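Local coordinates for afamin (Homo sapiens, PDB 6FAK), which carries hydrophobic molecules in body fluids, binds vitamin E and keeps lipidated Wnt proteins soluble and active, at residues D259-M264 with P287-C292; K16-N21 with Q255-T260. All blocks are in the same frame, centred on the assembly; numbering follows the deposited sequence.

Contact 1 (D259-M264 with P287-C292); sequences DTSKVM and PERGQC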
loop_
_atom_site.group_PDB
_atom_site.type_symbol
_atom_site.label_atom_id
_atom_site.label_comp_id
_atom_site.label_asym_id
_atom_site.label_seq_id
_atom_site.Cartn_x
_atom_site.Cartn_y
_atom_site.Cartn_z
ATOM N N ASP A 259 -2.066 -13.125 -15.479
ATOM C CA ASP A 259 -1.505 -13.861 -14.335
ATOM C C ASP A 259 -2.448 -13.894 -13.144
ATOM O O ASP A 259 -2.454 -14.888 -12.429
ATOM C CB ASP A 259 -0.118 -13.338 -13.896
ATOM C CG ASP A 259 0.943 -13.525 -14.951
ATOM O OD1 ASP A 259 0.686 -14.287 -15.881
ATOM O OD2 ASP A 259 2.039 -12.913 -14.862
ATOM N N THR A 260 -3.204 -12.818 -12.886
ATOM C CA THR A 260 -4.195 -12.831 -11.822
ATOM C C THR A 260 -5.272 -13.913 -12.125
ATOM O O THR A 260 -5.586 -14.729 -11.273
ATOM C CB THR A 260 -4.844 -11.444 -11.660
ATOM O OG1 THR A 260 -3.845 -10.484 -11.269
ATOM C CG2 THR A 260 -5.970 -11.449 -10.597
ATOM N N SER A 261 -5.761 -13.943 -13.359
ATOM C CA SER A 261 -6.727 -14.953 -13.764
ATOM C C SER A 261 -6.164 -16.389 -13.610
ATOM O O SER A 261 -6.842 -17.290 -13.109
ATOM C CB SER A 261 -7.204 -14.689 -15.191
ATOM O OG SER A 261 -7.931 -15.792 -15.657
ATOM N N LYS A 262 -4.915 -16.589 -13.976
ATOM C CA LYS A 262 -4.255 -17.882 -13.733
ATOM C C LYS A 262 -4.259 -18.289 -12.239
ATOM O O LYS A 262 -4.558 -19.433 -11.911
ATOM C CB LYS A 262 -2.824 -17.849 -14.265
ATOM C CG LYS A 262 -2.081 -19.192 -14.224
ATOM C CD LYS A 262 -0.736 -19.091 -14.930
ATOM C CE LYS A 262 -0.101 -20.460 -15.132
ATOM N NZ LYS A 262 1.326 -20.386 -15.593
ATOM N N VAL A 263 -3.895 -17.374 -11.341
ATOM C CA VAL A 263 -3.883 -17.656 -9.920
ATOM C C VAL A 263 -5.314 -18.083 -9.436
ATOM O O VAL A 263 -5.474 -19.128 -8.758
ATOM C CB VAL A 263 -3.299 -16.472 -9.108
ATOM C CG1 VAL A 263 -3.577 -16.590 -7.630
ATOM C CG2 VAL A 263 -1.785 -16.329 -9.326
ATOM N N MET A 264 -6.336 -17.340 -9.854
ATOM C CA MET A 264 -7.709 -17.601 -9.405
ATOM C C MET A 264 -8.221 -18.932 -9.945
ATOM O O MET A 264 -8.817 -19.734 -9.194
ATOM C CB MET A 264 -8.627 -16.431 -9.790
ATOM C CG MET A 264 -8.188 -15.110 -9.192
ATOM S SD MET A 264 -7.816 -15.253 -7.436
ATOM C CE MET A 264 -7.157 -13.632 -7.074
ATOM N N PRO A 287 -13.129 -9.205 -13.129
ATOM C CA PRO A 287 -12.107 -9.542 -12.140
ATOM C C PRO A 287 -12.650 -9.637 -10.695
ATOM O O PRO A 287 -11.860 -9.601 -9.748
ATOM C CB PRO A 287 -11.142 -8.348 -12.264
ATOM C CG PRO A 287 -12.054 -7.190 -12.528
ATOM C CD PRO A 287 -13.265 -7.738 -13.261
ATOM N N GLU A 288 -13.969 -9.770 -10.532
ATOM C CA GLU A 288 -14.608 -9.750 -9.212
ATOM C C GLU A 288 -14.349 -11.056 -8.458
ATOM O O GLU A 288 -13.940 -11.014 -7.301
ATOM C CB GLU A 288 -16.119 -9.489 -9.336
ATOM C CG GLU A 288 -16.707 -8.703 -8.173
ATOM C CD GLU A 288 -16.405 -7.209 -8.240
ATOM O OE1 GLU A 288 -15.430 -6.804 -8.917
ATOM O OE2 GLU A 288 -17.148 -6.428 -7.607
ATOM N N ARG A 289 -14.562 -12.194 -9.137
ATOM C CA ARG A 289 -14.267 -13.557 -8.613
ATOM C C ARG A 289 -12.898 -13.697 -7.883
ATOM O O ARG A 289 -12.766 -14.568 -7.017
ATOM C CB ARG A 289 -14.513 -14.642 -9.727
ATOM C CG ARG A 289 -13.638 -15.918 -9.796
ATOM C CD ARG A 289 -12.584 -15.860 -10.901
ATOM N NE ARG A 289 -11.907 -14.553 -10.930
ATOM C CZ ARG A 289 -10.935 -14.173 -11.756
ATOM N NH1 ARG A 289 -10.478 -15.008 -12.696
ATOM N NH2 ARG A 289 -10.421 -12.955 -11.632
ATOM N N GLY A 290 -11.937 -12.812 -8.195
ATOM C CA GLY A 290 -10.611 -12.789 -7.588
ATOM C C GLY A 290 -10.369 -11.711 -6.538
ATOM O O GLY A 290 -9.629 -11.936 -5.567
ATOM N N GLN A 291 -10.938 -10.518 -6.743
ATOM C CA GLN A 291 -10.997 -9.515 -5.660
ATOM C C GLN A 291 -11.883 -10.067 -4.493
ATOM O O GLN A 291 -11.671 -9.717 -3.326
ATOM C CB GLN A 291 -11.515 -8.141 -6.152
ATOM C CG GLN A 291 -10.614 -7.273 -7.058
ATOM C CD GLN A 291 -9.125 -7.187 -6.697
ATOM O OE1 GLN A 291 -8.655 -6.195 -6.126
ATOM N NE2 GLN A 291 -8.361 -8.209 -7.090
ATOM N N CYS A 292 -12.852 -10.926 -4.837
ATOM C CA CYS A 292 -13.601 -11.757 -3.885
ATOM C C CYS A 292 -12.689 -12.721 -3.111
ATOM O O CYS A 292 -12.611 -12.633 -1.878
ATOM C CB CYS A 292 -14.674 -12.571 -4.625
ATOM S SG CYS A 292 -15.825 -13.490 -3.573
#

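Contact 2 (K16-N21 with Q255-T260); sequences KFIEDN and QCIRDT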
loop_
_atom_site.group_PDB
_atom_site.type_symbol
_atom_site.label_atom_id
_atom_site.label_comp_id
_atom_site.label_asym_id
_atom_site.label_seq_id
_atom_site.Cartn_x
_atom_site.Cartn_y
_atom_site.Cartn_z
ATOM N N LYS A 16 -10.943 -12.944 -23.810
ATOM C CA LYS A 16 -12.159 -12.236 -24.157
ATOM C C LYS A 16 -12.327 -11.029 -23.283
ATOM O O LYS A 16 -12.623 -9.974 -23.790
ATOM C CB LYS A 16 -13.414 -13.126 -24.081
ATOM C CG LYS A 16 -13.914 -13.585 -25.443
ATOM C CD LYS A 16 -12.966 -14.568 -26.141
ATOM C CE LYS A 16 -12.079 -13.927 -27.203
ATOM N NZ LYS A 16 -12.853 -13.283 -28.308
ATOM N N PHE A 17 -12.184 -11.192 -21.970
ATOM C CA PHE A 17 -12.245 -10.046 -21.059
ATOM C C PHE A 17 -11.283 -8.909 -21.503
ATOM O O PHE A 17 -11.672 -7.739 -21.521
ATOM C CB PHE A 17 -11.953 -10.468 -19.623
ATOM C CG PHE A 17 -11.985 -9.327 -18.636
ATOM C CD1 PHE A 17 -13.172 -8.972 -18.010
ATOM C CD2 PHE A 17 -10.835 -8.595 -18.347
ATOM C CE1 PHE A 17 -13.212 -7.916 -17.110
ATOM C CE2 PHE A 17 -10.875 -7.535 -17.447
ATOM C CZ PHE A 17 -12.066 -7.193 -16.831
ATOM N N ILE A 18 -10.050 -9.261 -21.851
ATOM C CA ILE A 18 -9.028 -8.268 -22.257
ATOM C C ILE A 18 -9.378 -7.568 -23.564
ATOM O O ILE A 18 -9.285 -6.325 -23.649
ATOM C CB ILE A 18 -7.627 -8.898 -22.369
ATOM C CG1 ILE A 18 -7.110 -9.235 -20.969
ATOM C CG2 ILE A 18 -6.635 -7.946 -23.040
ATOM C CD1 ILE A 18 -5.981 -10.238 -20.980
ATOM N N GLU A 19 -9.764 -8.358 -24.568
ATOM C CA GLU A 19 -10.220 -7.818 -25.869
ATOM C C GLU A 19 -11.395 -6.865 -25.682
ATOM O O GLU A 19 -11.393 -5.758 -26.214
ATOM C CB GLU A 19 -10.656 -8.948 -26.803
ATOM C CG GLU A 19 -9.532 -9.747 -27.447
ATOM C CD GLU A 19 -10.050 -10.848 -28.365
ATOM O OE1 GLU A 19 -11.278 -11.122 -28.366
ATOM O OE2 GLU A 19 -9.228 -11.436 -29.102
ATOM N N ASP A 20 -12.396 -7.318 -24.926
ATOM C CA ASP A 20 -13.557 -6.506 -24.569
ATOM C C ASP A 20 -13.231 -5.210 -23.852
ATOM O O ASP A 20 -13.849 -4.200 -24.157
ATOM C CB ASP A 20 -14.525 -7.301 -23.683
ATOM C CG ASP A 20 -15.426 -8.247 -24.478
ATOM O OD1 ASP A 20 -15.242 -8.361 -25.716
ATOM O OD2 ASP A 20 -16.319 -8.868 -23.846
ATOM N N ASN A 21 -12.277 -5.239 -22.903
ATOM C CA ASN A 21 -11.946 -4.063 -22.065
ATOM C C ASN A 21 -10.663 -3.302 -22.495
ATOM O O ASN A 21 -10.107 -2.542 -21.730
ATOM C CB ASN A 21 -11.866 -4.498 -20.592
ATOM C CG ASN A 21 -13.210 -4.978 -20.058
ATOM O OD1 ASN A 21 -14.105 -4.171 -19.776
ATOM N ND2 ASN A 21 -13.365 -6.296 -19.930
ATOM N N GLN A 255 -0.420 -8.505 -18.823
ATOM C CA GLN A 255 0.171 -9.645 -18.138
ATOM C C GLN A 255 -0.363 -9.799 -16.706
ATOM O O GLN A 255 -0.535 -10.917 -16.200
ATOM C CB GLN A 255 1.697 -9.520 -18.094
ATOM C CG GLN A 255 2.409 -10.826 -17.769
ATOM C CD GLN A 255 2.115 -11.909 -18.825
ATOM O OE1 GLN A 255 1.910 -11.615 -20.005
ATOM N NE2 GLN A 255 2.008 -13.129 -18.379
ATOM N N CYS A 256 -0.567 -8.674 -16.044
ATOM C CA CYS A 256 -1.130 -8.660 -14.708
ATOM C C CYS A 256 -2.501 -9.330 -14.675
ATOM O O CYS A 256 -2.748 -10.202 -13.824
ATOM C CB CYS A 256 -1.187 -7.219 -14.169
ATOM S SG CYS A 256 -1.737 -6.982 -12.464
ATOM N N ILE A 257 -3.383 -8.901 -15.583
ATOM C CA ILE A 257 -4.737 -9.472 -15.689
ATOM C C ILE A 257 -4.663 -10.976 -15.969
ATOM O O ILE A 257 -5.290 -11.742 -15.251
ATOM C CB ILE A 257 -5.643 -8.701 -16.718
ATOM C CG1 ILE A 257 -6.020 -7.335 -16.175
ATOM C CG2 ILE A 257 -6.925 -9.462 -17.009
ATOM C CD1 ILE A 257 -6.410 -6.313 -17.224
ATOM N N ARG A 258 -3.864 -11.363 -16.962
ATOM C CA ARG A 258 -3.630 -12.782 -17.305
ATOM C C ARG A 258 -3.100 -13.605 -16.154
ATOM O O ARG A 258 -3.581 -14.694 -15.919
ATOM C CB ARG A 258 -2.619 -12.938 -18.461
ATOM C CG ARG A 258 -3.192 -12.554 -19.821
ATOM C CD ARG A 258 -2.222 -12.813 -20.973
ATOM N NE ARG A 258 -2.779 -12.327 -22.242
ATOM C CZ ARG A 258 -2.097 -11.935 -23.327
ATOM N NH1 ARG A 258 -0.764 -11.943 -23.343
ATOM N NH2 ARG A 258 -2.750 -11.519 -24.390
ATOM N N ASP A 259 -2.066 -13.125 -15.479
ATOM C CA ASP A 259 -1.505 -13.861 -14.335
ATOM C C ASP A 259 -2.448 -13.894 -13.144
ATOM O O ASP A 259 -2.454 -14.888 -12.429
ATOM C CB ASP A 259 -0.118 -13.338 -13.896
ATOM C CG ASP A 259 0.943 -13.525 -14.951
ATOM O OD1 ASP A 259 0.686 -14.287 -15.881
ATOM O OD2 ASP A 259 2.039 -12.913 -14.862
ATOM N N THR A 260 -3.204 -12.818 -12.886
ATOM C CA THR A 260 -4.195 -12.831 -11.822
ATOM C C THR A 260 -5.272 -13.913 -12.125
ATOM O O THR A 260 -5.586 -14.729 -11.273
ATOM C CB THR A 260 -4.844 -11.444 -11.660
ATOM O OG1 THR A 260 -3.845 -10.484 -11.269
ATOM C CG2 THR A 260 -5.970 -11.449 -10.597
#

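Contact 1 (D259-M264 with P287-C292)
In the region that forms the pocket for hydrophobic ligands, M264 of helix 253-268 packs on R289 and G290 of helix 288-295. The two short helical segments run at 63° to each other, with their axes 9.8 Å apart. R289 bends at chi2 (-103°) and again at chi3, and this folds its guanidinium back toward the other helix. M264 CB lies over one face of that group, 3.7 Å from R289 NH1, and is offset toward the rim. S261 OG sits at the edge, in plane, but at 4.0 Å from R289 NH1; S261 OG is hydrogen-bonded to T14 OG1 instead. Further out, M264 turns onto the backbone of G290. M264 SD is 3.7 Å from G290 CA, and M264 CE is 3.4 Å from G290 O. The missing CB of G290 allows this close fit. M264 also touches I293 and I294, and its side chain lies about 4 Å from a bound tetraethylene glycol, probably from the crystallisation liquor. An alanine in place of R289 would probably leave M264 CB and CG without the flat surface they rest on and open a gap beside S261. All four touching residues are buried. Their contact is van der Waals in kind: the flat guanidinium and the glycine backbone serve as surfaces for the bent methionine chain, consistent with a place in the hydrophobic-ligand region.

Contact 2 (K16-N21 with Q255-T260)
I18 of helix 13-20 points its CB toward helix 253-268 and meets both I257 and R258 there. From CB, its CG1 branch lies anti to the carbonyl carbon (chi1 -71°) and reaches I257 CG2, with I18 CG1 at 4.0 Å from it. The two isoleucines slide past each other in opposite directions. Beyond CG1 the tip turns across to R258: I18 CD1 is 3.8 Å from R258 CG and also lies close to R258 NE. I18 CD1 keeps a looser touch with I257 CG2, at 4.2 Å. The arginine chain is extended from CG to NE and crosses I18 at about a right angle, so its aliphatic part takes the methyl group. The polar end goes elsewhere: R258 NH2 is hydrogen-bonded to Q15 OE1. I257 CG2 also receives F17 CD2 at 4.2 Å.

N21 folds back on F17 at the end of their helix. N21 ND2 gives a hydrogen bond to F17 O (2.7 Å), while N21 N reaches the same oxygen from the opposite face of the carbonyl plane. N21 ND2 also stands 3.2 Å above the F17 ring plane, over its centre. Two donors thus grip one carbonyl where the helix stops. L158 and I286 touch F17, while I25 touches both I18 and I257. The short axes run at 153°, 10.9 Å apart at their closest. This is near-antiparallel helix packing through apolar side chains and the aliphatic part of R258, here between the first and second albumin domains of the all-helical albumin fold.

Overall arrangement
From the N terminus, helix 13-20 comes first. Contact 2 brings it onto 255-260 and closes a long loop of 233 residues, most of them helical. The chain then runs straight on along helix 253-268. The segments of the two contacts overlap at D259 and T260, and the contact centres are 10 Å apart. Contact 1 closes a short loop of 22 residues from 259-264 to 287-292. The two loops therefore neither nest nor cross; they follow one another on the same helix. The two contacts also meet directly: P287 CD is 3.8 Å from F17 CZ. Contact 2 joins the first albumin domain to the second; contact 1 joins two helices within the second.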